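Local atomic coordinates of MgGH51 (Meripilus giganteus, PDB entry 6ZPV), a protein that probably catalyses the hydrolysis of terminal alpha-L-arabinofuranosyl residues from arabinose-containing glycans, as a fungal glycoside hydrolase of family 51. Residues Thr424-Glu429 against Ile473-Ser478; Phe564-Phe569 against Lys608-Asn613; Glu36-Arg41 against Phe195-Pro200. All blocks are in the same frame, centred on the assembly; numbering follows the deposited sequence.

Contact 1. Residues Thr424-Glu429 against Ile473-Ser478; sequences TYFEGE and IVFAAS
The strand segments within Thr424-Glu429 and Ile473-Ser478 run parallel, their axes 4.6 Å apart at closest approach and 8° from alignment; Tyr425 pairs with Val474, but a beta bulge shifts the register by one, pairing Phe426 with Ala476 and Glu427 with Ala477. Tyr425 N bonds to Ile473 O before the bulge, Phe475 N to Tyr425 O from the bulged residue, and Glu427 N to Ala476 O and Ser478 N to Glu427 O after it. The additional residue is Phe475. Its CG is held between the backbone N and the carbonyl carbon (chi1 78°), which brings the ring back to the other strand, with CD1 3.5 Å from Thr424 OG1, a hydroxyl hydrogen-bonded to Ser396, and CE1 3.7 Å from Phe426 CB. The Phe426 ring meets it obliquely, sets CD1 3.5 Å from Ala476 CB, and has Gly428 CA over one face. On the face that Glu427 also lines, Tyr425 lies alongside Ile473, its hydroxyl bonded to Trp386. Beyond the last pair, Ser478 OG donates to Gly428 O over 2.9 Å, approaching from above the carbonyl plane.

These are the last two strands of the parallel barrel. Their buried polar backbone is tied up pair by pair, and the grip extends to Gly428, just before Glu429, whose carboxylate meets Arg226, Tyr402 and a glycerol, consistent with the active-site end of strand seven in this family.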
# COMPACT_ATOMS: atom_id res chain seq x y z
N THR A 424 -10.51 -22.59 -0.64
CA THR A 424 -10.97 -21.22 -0.63
C THR A 424 -10.10 -20.39 -1.58
O THR A 424 -8.96 -20.72 -1.88
CB THR A 424 -11.01 -20.65 0.78
OG1 THR A 424 -9.70 -20.65 1.34
CG2 THR A 424 -11.98 -21.35 1.68
N TYR A 425 -10.66 -19.27 -2.02
CA TYR A 425 -10.10 -18.43 -3.08
C TYR A 425 -9.93 -17.01 -2.60
O TYR A 425 -10.86 -16.44 -1.98
CB TYR A 425 -10.93 -18.55 -4.34
CG TYR A 425 -10.94 -19.94 -4.91
CD1 TYR A 425 -9.92 -20.38 -5.75
CD2 TYR A 425 -11.85 -20.91 -4.52
CE1 TYR A 425 -9.86 -21.68 -6.21
CE2 TYR A 425 -11.81 -22.24 -4.95
CZ TYR A 425 -10.79 -22.62 -5.82
OH TYR A 425 -10.70 -23.89 -6.31
N PHE A 426 -8.78 -16.46 -2.90
CA PHE A 426 -8.42 -15.06 -2.58
C PHE A 426 -8.32 -14.32 -3.91
O PHE A 426 -7.50 -14.68 -4.76
CB PHE A 426 -7.04 -15.09 -1.93
CG PHE A 426 -6.37 -13.78 -1.63
CD1 PHE A 426 -7.09 -12.64 -1.40
CD2 PHE A 426 -4.98 -13.71 -1.52
CE1 PHE A 426 -6.47 -11.45 -1.06
CE2 PHE A 426 -4.34 -12.53 -1.17
CZ PHE A 426 -5.10 -11.40 -0.92
N GLU A 427 -9.18 -13.31 -4.15
CA GLU A 427 -9.06 -12.48 -5.34
C GLU A 427 -8.06 -11.37 -4.99
O GLU A 427 -8.46 -10.24 -4.64
CB GLU A 427 -10.42 -11.94 -5.76
CG GLU A 427 -10.42 -11.46 -7.20
CD GLU A 427 -10.66 -12.52 -8.25
OE1 GLU A 427 -10.95 -13.67 -7.93
OE2 GLU A 427 -10.56 -12.15 -9.49
N GLY A 428 -6.76 -11.72 -5.00
CA GLY A 428 -5.76 -10.86 -4.39
C GLY A 428 -5.38 -9.63 -5.16
O GLY A 428 -4.75 -8.72 -4.61
N GLU A 429 -5.72 -9.61 -6.47
CA GLU A 429 -5.59 -8.39 -7.27
C GLU A 429 -6.74 -8.42 -8.28
O GLU A 429 -6.86 -9.38 -9.05
CB GLU A 429 -4.28 -8.37 -8.09
CG GLU A 429 -3.02 -8.39 -7.23
CD GLU A 429 -1.70 -8.47 -7.96
OE1 GLU A 429 -1.63 -8.02 -9.16
OE2 GLU A 429 -0.74 -9.02 -7.39
N ILE A 473 -16.82 -19.83 -0.48
CA ILE A 473 -15.49 -20.25 -0.98
C ILE A 473 -14.56 -19.06 -1.22
O ILE A 473 -13.34 -19.27 -1.20
CB ILE A 473 -15.59 -21.16 -2.22
CG1 ILE A 473 -16.14 -20.44 -3.45
CG2 ILE A 473 -16.30 -22.44 -1.87
CD1 ILE A 473 -16.00 -21.23 -4.75
N VAL A 474 -15.04 -17.86 -1.52
CA VAL A 474 -14.21 -16.67 -1.66
C VAL A 474 -14.02 -16.08 -0.27
O VAL A 474 -15.02 -15.65 0.35
CB VAL A 474 -14.82 -15.63 -2.62
CG1 VAL A 474 -13.91 -14.39 -2.65
CG2 VAL A 474 -15.04 -16.20 -4.00
N PHE A 475 -12.79 -16.09 0.25
CA PHE A 475 -12.57 -15.63 1.61
C PHE A 475 -12.02 -14.21 1.70
O PHE A 475 -12.06 -13.62 2.80
CB PHE A 475 -11.69 -16.59 2.45
CG PHE A 475 -10.22 -16.55 2.20
CD1 PHE A 475 -9.65 -17.18 1.08
CD2 PHE A 475 -9.37 -15.84 3.02
CE1 PHE A 475 -8.28 -17.18 0.86
CE2 PHE A 475 -8.00 -15.86 2.81
CZ PHE A 475 -7.46 -16.51 1.71
N ALA A 476 -11.50 -13.66 0.61
CA ALA A 476 -10.78 -12.38 0.66
C ALA A 476 -10.68 -11.84 -0.76
O ALA A 476 -10.53 -12.62 -1.72
CB ALA A 476 -9.40 -12.62 1.25
N ALA A 477 -10.68 -10.53 -0.90
CA ALA A 477 -10.63 -9.85 -2.20
C ALA A 477 -10.05 -8.46 -2.00
O ALA A 477 -10.49 -7.73 -1.11
CB ALA A 477 -11.99 -9.79 -2.79
N SER A 478 -9.12 -8.07 -2.89
CA SER A 478 -8.49 -6.75 -2.84
C SER A 478 -8.24 -6.20 -4.24
O SER A 478 -7.67 -6.88 -5.12
CB SER A 478 -7.16 -6.82 -2.05
OG SER A 478 -6.38 -7.96 -2.35

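Contact 2. Residues Phe564-Phe569 against Lys608-Asn613; sequences FQLTQF and KTFTYN
Phe564 lays its CB over one face of the Phe610 ring, 4.0 Å from the centroid, while the two rings meet obliquely with CD2 of Phe564 3.7 Å from CE2 of Phe610. The torsion of Phe610, with CG between its backbone N and carbonyl carbon (chi1 65°), carries its ring under that neighbour, where Leu566 CD1 also touches it. The backbones form an antiparallel pair, Phe564 and Phe610 exchanging both N-H...O bonds, and Leu566 N extends the pairing to Lys608 O at 2.7 Å.

On the other face of the sheet Gln565 bends at chi2 (-70°), bringing its amide to Thr609; Thr609 OG1 donates to Gln565 OE1 over 2.7 Å. At the end of the pairing the chain leaves in a type I turn from Leu566 to Phe569. The extended Lys608 reaches along it: NZ bonds to Asn570 O, makes a weak bond to Phe569 O, and shares a water with Thr567 O.

Strand 560-565 is the middle one of a three-stranded sheet, between the N-terminal strand 2-4 and strand 609-614, and Phe564 and Phe610 both pack on Ile550 of strand 547-554 in the adjoining antiparallel sheet.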
# COMPACT_ATOMS: atom_id res chain seq x y z
N PHE A 564 -38.10 -4.93 -4.16
CA PHE A 564 -37.63 -5.84 -3.11
C PHE A 564 -38.80 -6.40 -2.35
O PHE A 564 -39.66 -5.63 -1.86
CB PHE A 564 -36.65 -5.12 -2.20
CG PHE A 564 -35.35 -4.84 -2.88
CD1 PHE A 564 -34.42 -5.87 -3.12
CD2 PHE A 564 -35.06 -3.58 -3.37
CE1 PHE A 564 -33.25 -5.59 -3.79
CE2 PHE A 564 -33.88 -3.33 -4.04
CZ PHE A 564 -32.98 -4.33 -4.27
N GLN A 565 -38.81 -7.72 -2.21
CA GLN A 565 -39.85 -8.46 -1.47
C GLN A 565 -39.18 -9.15 -0.29
O GLN A 565 -38.41 -10.10 -0.48
CB GLN A 565 -40.58 -9.45 -2.37
CG GLN A 565 -41.38 -8.82 -3.45
CD GLN A 565 -42.62 -8.08 -3.01
OE1 GLN A 565 -42.93 -8.06 -1.83
NE2 GLN A 565 -43.40 -7.61 -3.99
N LEU A 566 -39.48 -8.65 0.89
CA LEU A 566 -38.96 -9.12 2.19
C LEU A 566 -40.12 -9.65 3.03
O LEU A 566 -40.00 -9.72 4.31
CB LEU A 566 -38.21 -8.01 2.91
CG LEU A 566 -36.79 -7.72 2.37
CD1 LEU A 566 -36.82 -6.99 1.07
CD2 LEU A 566 -36.00 -6.98 3.37
N THR A 567 -41.19 -10.13 2.39
CA THR A 567 -42.36 -10.61 3.14
C THR A 567 -42.09 -11.91 3.91
O THR A 567 -42.90 -12.23 4.79
CB THR A 567 -43.51 -10.80 2.17
OG1 THR A 567 -43.16 -11.72 1.16
CG2 THR A 567 -43.96 -9.48 1.59
N GLN A 568 -41.01 -12.64 3.65
CA GLN A 568 -40.70 -13.84 4.44
C GLN A 568 -40.32 -13.47 5.88
O GLN A 568 -40.40 -14.33 6.78
CB GLN A 568 -39.55 -14.65 3.82
CG GLN A 568 -39.97 -15.30 2.51
CD GLN A 568 -38.82 -16.05 1.89
OE1 GLN A 568 -37.89 -16.50 2.61
NE2 GLN A 568 -38.90 -16.20 0.57
N PHE A 569 -39.77 -12.29 6.08
CA PHE A 569 -39.28 -11.87 7.41
C PHE A 569 -40.46 -11.62 8.35
O PHE A 569 -41.60 -11.33 7.95
CB PHE A 569 -38.39 -10.64 7.29
CG PHE A 569 -37.09 -10.87 6.54
CD1 PHE A 569 -37.00 -10.84 5.15
CD2 PHE A 569 -35.97 -11.26 7.21
CE1 PHE A 569 -35.85 -11.16 4.46
CE2 PHE A 569 -34.78 -11.52 6.52
CZ PHE A 569 -34.72 -11.43 5.14
N LYS A 608 -41.72 -4.30 4.16
CA LYS A 608 -41.63 -5.65 3.58
C LYS A 608 -41.62 -5.62 2.08
O LYS A 608 -41.20 -6.65 1.49
CB LYS A 608 -42.69 -6.58 4.16
CG LYS A 608 -42.38 -7.05 5.57
CD LYS A 608 -43.44 -7.88 6.24
CE LYS A 608 -42.99 -8.43 7.56
NZ LYS A 608 -44.06 -9.30 8.15
N THR A 609 -42.14 -4.56 1.46
CA THR A 609 -42.06 -4.40 0.00
C THR A 609 -41.63 -2.96 -0.24
O THR A 609 -42.29 -2.02 0.29
CB THR A 609 -43.44 -4.67 -0.68
OG1 THR A 609 -43.86 -6.00 -0.36
CG2 THR A 609 -43.34 -4.50 -2.18
N PHE A 610 -40.63 -2.74 -1.09
CA PHE A 610 -40.25 -1.37 -1.47
C PHE A 610 -39.57 -1.41 -2.81
O PHE A 610 -39.06 -2.50 -3.20
CB PHE A 610 -39.46 -0.69 -0.33
CG PHE A 610 -38.13 -1.33 -0.04
CD1 PHE A 610 -38.07 -2.32 0.88
CD2 PHE A 610 -36.98 -0.96 -0.69
CE1 PHE A 610 -36.89 -2.91 1.20
CE2 PHE A 610 -35.79 -1.56 -0.37
CZ PHE A 610 -35.75 -2.58 0.56
N THR A 611 -39.49 -0.27 -3.44
CA THR A 611 -38.96 -0.18 -4.81
C THR A 611 -37.81 0.80 -4.85
O THR A 611 -37.90 1.88 -4.26
CB THR A 611 -40.09 0.19 -5.78
OG1 THR A 611 -41.11 -0.80 -5.69
CG2 THR A 611 -39.60 0.37 -7.18
N TYR A 612 -36.76 0.45 -5.59
CA TYR A 612 -35.62 1.35 -5.80
C TYR A 612 -35.36 1.50 -7.30
O TYR A 612 -35.29 0.46 -8.00
CB TYR A 612 -34.36 0.80 -5.09
CG TYR A 612 -33.16 1.69 -5.30
CD1 TYR A 612 -33.14 3.00 -4.84
CD2 TYR A 612 -32.03 1.24 -5.96
CE1 TYR A 612 -32.04 3.80 -5.02
CE2 TYR A 612 -30.92 2.02 -6.15
CZ TYR A 612 -30.93 3.33 -5.68
OH TYR A 612 -29.85 4.16 -5.85
N ASN A 613 -35.18 2.73 -7.76
CA ASN A 613 -34.78 2.99 -9.13
C ASN A 613 -33.27 3.19 -9.16
O ASN A 613 -32.77 4.21 -8.68
CB ASN A 613 -35.49 4.21 -9.74
CG ASN A 613 -35.16 4.42 -11.22
OD1 ASN A 613 -34.47 3.62 -11.97
ND2 ASN A 613 -35.64 5.53 -11.77
O HOH W 1 -44.93 -11.03 6.10

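Contact 3. Residues Glu36-Arg41 against Phe195-Pro200; sequences ELLQNR and FSLFPP
Glu36 turns its carboxylate into strand 195-198, where each oxygen is gripped twice. OE1 accepts from Ser196 OG at 2.7 Å through its syn lone pair and, on its anti side, forms a salt bridge with Arg41 NH1 at 2.8 Å, lying in the guanidinium plane. OE2 takes Leu197 N on the syn side in a nearly straight bond (2.9 Å, 174°), and its anti lone pair receives Leu38 N. Four donors thus fix the rotation of a buried carboxylate and would be expected to favour its charged form. A bend at chi2 (67°) folds the chain back to bring it there.

The Phe198 ring stands almost upright to the carboxylate, their planes 85° apart, with CE1 3.3 Å from Glu36 OE1; Glu36 N lies over one face of that ring and Arg41 NH1 near its edge. Arg41, extended from CG to NE, passes its aliphatic part over Phe195 O, a buried carbonyl with no polar partner in the model. At the other end of Phe195, the backbone N donates to Arg41 O. Leu37 N meets Leu197 O nearly in line with its C=O bond, though the N-H itself is bent, and Leu37 CD1 rests 3.8 Å from Pro199 CD. Leu38 crosses Leu197 at about a right angle, CG to CB 3.7 Å.

The loop between helix 29-33 and strand 57-60 is thereby bound to the end of strand 189-198, which pairs with strand 112-119; Leu38 and Leu197 both reach Phe176 of strand 174-181, which belongs to the other five-stranded antiparallel sheet, not to that of strands 189-198 and 112-119.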
# COMPACT_ATOMS: atom_id res chain seq x y z
N GLU A 36 8.39 9.41 5.70
CA GLU A 36 9.63 10.12 5.39
C GLU A 36 9.43 11.11 4.27
O GLU A 36 8.86 10.77 3.19
CB GLU A 36 10.70 9.09 4.99
CG GLU A 36 11.96 9.69 4.41
CD GLU A 36 12.77 10.52 5.42
OE1 GLU A 36 13.20 9.90 6.45
OE2 GLU A 36 12.94 11.73 5.22
N LEU A 37 9.96 12.31 4.39
CA LEU A 37 9.76 13.39 3.42
C LEU A 37 10.93 13.59 2.48
O LEU A 37 10.74 14.26 1.43
CB LEU A 37 9.51 14.70 4.20
CG LEU A 37 8.24 14.68 5.01
CD1 LEU A 37 8.14 15.87 5.95
CD2 LEU A 37 7.02 14.59 4.12
N LEU A 38 12.12 13.11 2.81
CA LEU A 38 13.28 13.30 1.97
C LEU A 38 13.43 12.15 0.98
O LEU A 38 13.41 10.99 1.39
CB LEU A 38 14.57 13.45 2.77
CG LEU A 38 14.51 14.46 3.91
CD1 LEU A 38 15.85 14.56 4.60
CD2 LEU A 38 14.06 15.82 3.44
N GLN A 39 13.60 12.44 -0.29
CA GLN A 39 13.81 11.44 -1.34
C GLN A 39 15.31 11.14 -1.42
O GLN A 39 16.13 12.03 -1.29
CB GLN A 39 13.19 11.88 -2.65
CG GLN A 39 13.39 10.91 -3.77
CD GLN A 39 12.64 11.22 -5.04
OE1 GLN A 39 12.13 12.39 -5.27
NE2 GLN A 39 12.60 10.28 -5.92
N ASN A 40 15.67 9.89 -1.64
CA ASN A 40 17.09 9.52 -1.76
C ASN A 40 17.84 9.96 -0.48
O ASN A 40 18.94 10.56 -0.54
CB ASN A 40 17.71 10.08 -3.05
CG ASN A 40 19.13 9.64 -3.32
OD1 ASN A 40 19.55 8.55 -2.87
ND2 ASN A 40 19.85 10.43 -4.13
N ARG A 41 17.25 9.66 0.67
CA ARG A 41 17.69 10.22 1.95
C ARG A 41 19.06 9.75 2.40
O ARG A 41 19.72 10.43 3.19
CB ARG A 41 16.67 9.93 3.04
CG ARG A 41 16.59 8.48 3.50
CD ARG A 41 15.53 8.27 4.57
NE ARG A 41 15.45 6.91 4.98
CZ ARG A 41 14.51 6.39 5.76
NH1 ARG A 41 13.59 7.18 6.32
NH2 ARG A 41 14.47 5.09 6.02
N PHE A 195 20.21 11.03 6.13
CA PHE A 195 19.29 12.14 6.43
C PHE A 195 17.89 11.63 6.66
O PHE A 195 17.49 10.61 6.11
CB PHE A 195 19.25 13.09 5.23
CG PHE A 195 20.53 13.82 4.90
CD1 PHE A 195 20.78 15.08 5.46
CD2 PHE A 195 21.45 13.33 4.00
CE1 PHE A 195 21.90 15.84 5.11
CE2 PHE A 195 22.58 14.08 3.65
CZ PHE A 195 22.80 15.32 4.20
N SER A 196 17.10 12.42 7.39
CA SER A 196 15.69 12.09 7.55
C SER A 196 14.87 13.32 7.94
O SER A 196 15.35 14.14 8.75
CB SER A 196 15.52 11.01 8.62
OG SER A 196 14.15 10.65 8.82
N LEU A 197 13.66 13.43 7.43
CA LEU A 197 12.71 14.43 7.87
C LEU A 197 11.33 13.80 7.96
O LEU A 197 10.81 13.33 6.94
CB LEU A 197 12.68 15.65 6.94
CG LEU A 197 11.76 16.78 7.39
CD1 LEU A 197 12.29 17.51 8.59
CD2 LEU A 197 11.48 17.77 6.27
N PHE A 198 10.76 13.79 9.16
CA PHE A 198 9.41 13.25 9.38
C PHE A 198 8.44 14.30 9.83
O PHE A 198 8.78 15.14 10.68
CB PHE A 198 9.40 12.12 10.43
CG PHE A 198 9.61 10.74 9.89
CD1 PHE A 198 10.81 10.37 9.30
CD2 PHE A 198 8.63 9.79 9.93
CE1 PHE A 198 10.99 9.10 8.78
CE2 PHE A 198 8.78 8.52 9.42
CZ PHE A 198 10.01 8.20 8.86
N PRO A 199 7.20 14.27 9.33
CA PRO A 199 6.09 15.00 9.93
C PRO A 199 5.55 14.22 11.12
O PRO A 199 6.00 13.09 11.37
CB PRO A 199 5.07 14.99 8.77
CG PRO A 199 5.22 13.56 8.22
CD PRO A 199 6.70 13.26 8.36
N PRO A 200 4.52 14.71 11.83
CA PRO A 200 3.81 13.86 12.75
C PRO A 200 3.33 12.61 12.03
O PRO A 200 2.88 12.71 10.87
CB PRO A 200 2.62 14.78 13.24
CG PRO A 200 3.15 16.18 13.03
CD PRO A 200 3.95 16.09 11.75

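Followed from the N terminus, the chain lends strand 2-4 to the sheet of contact 2 and strand 20-21 to the barrel before contact 3 closes the first large loop, joining 36-41 to 195-200 around 153 residues that hold the strands of two five-stranded sheets. The parallel barrel then accumulates, until contact 1 pairs its last two strands across 43 residues that include helix 454-469. Contact 2 follows, closing a helix-free excursion of 38 residues in the C-terminal region. The three loops come in series; none nests or crosses. Contacts 2 and 3, centres about 55 Å apart, lie on opposite sides of the chain's centre, each in a beta-rich region, with contact 1 on the side of contact 2.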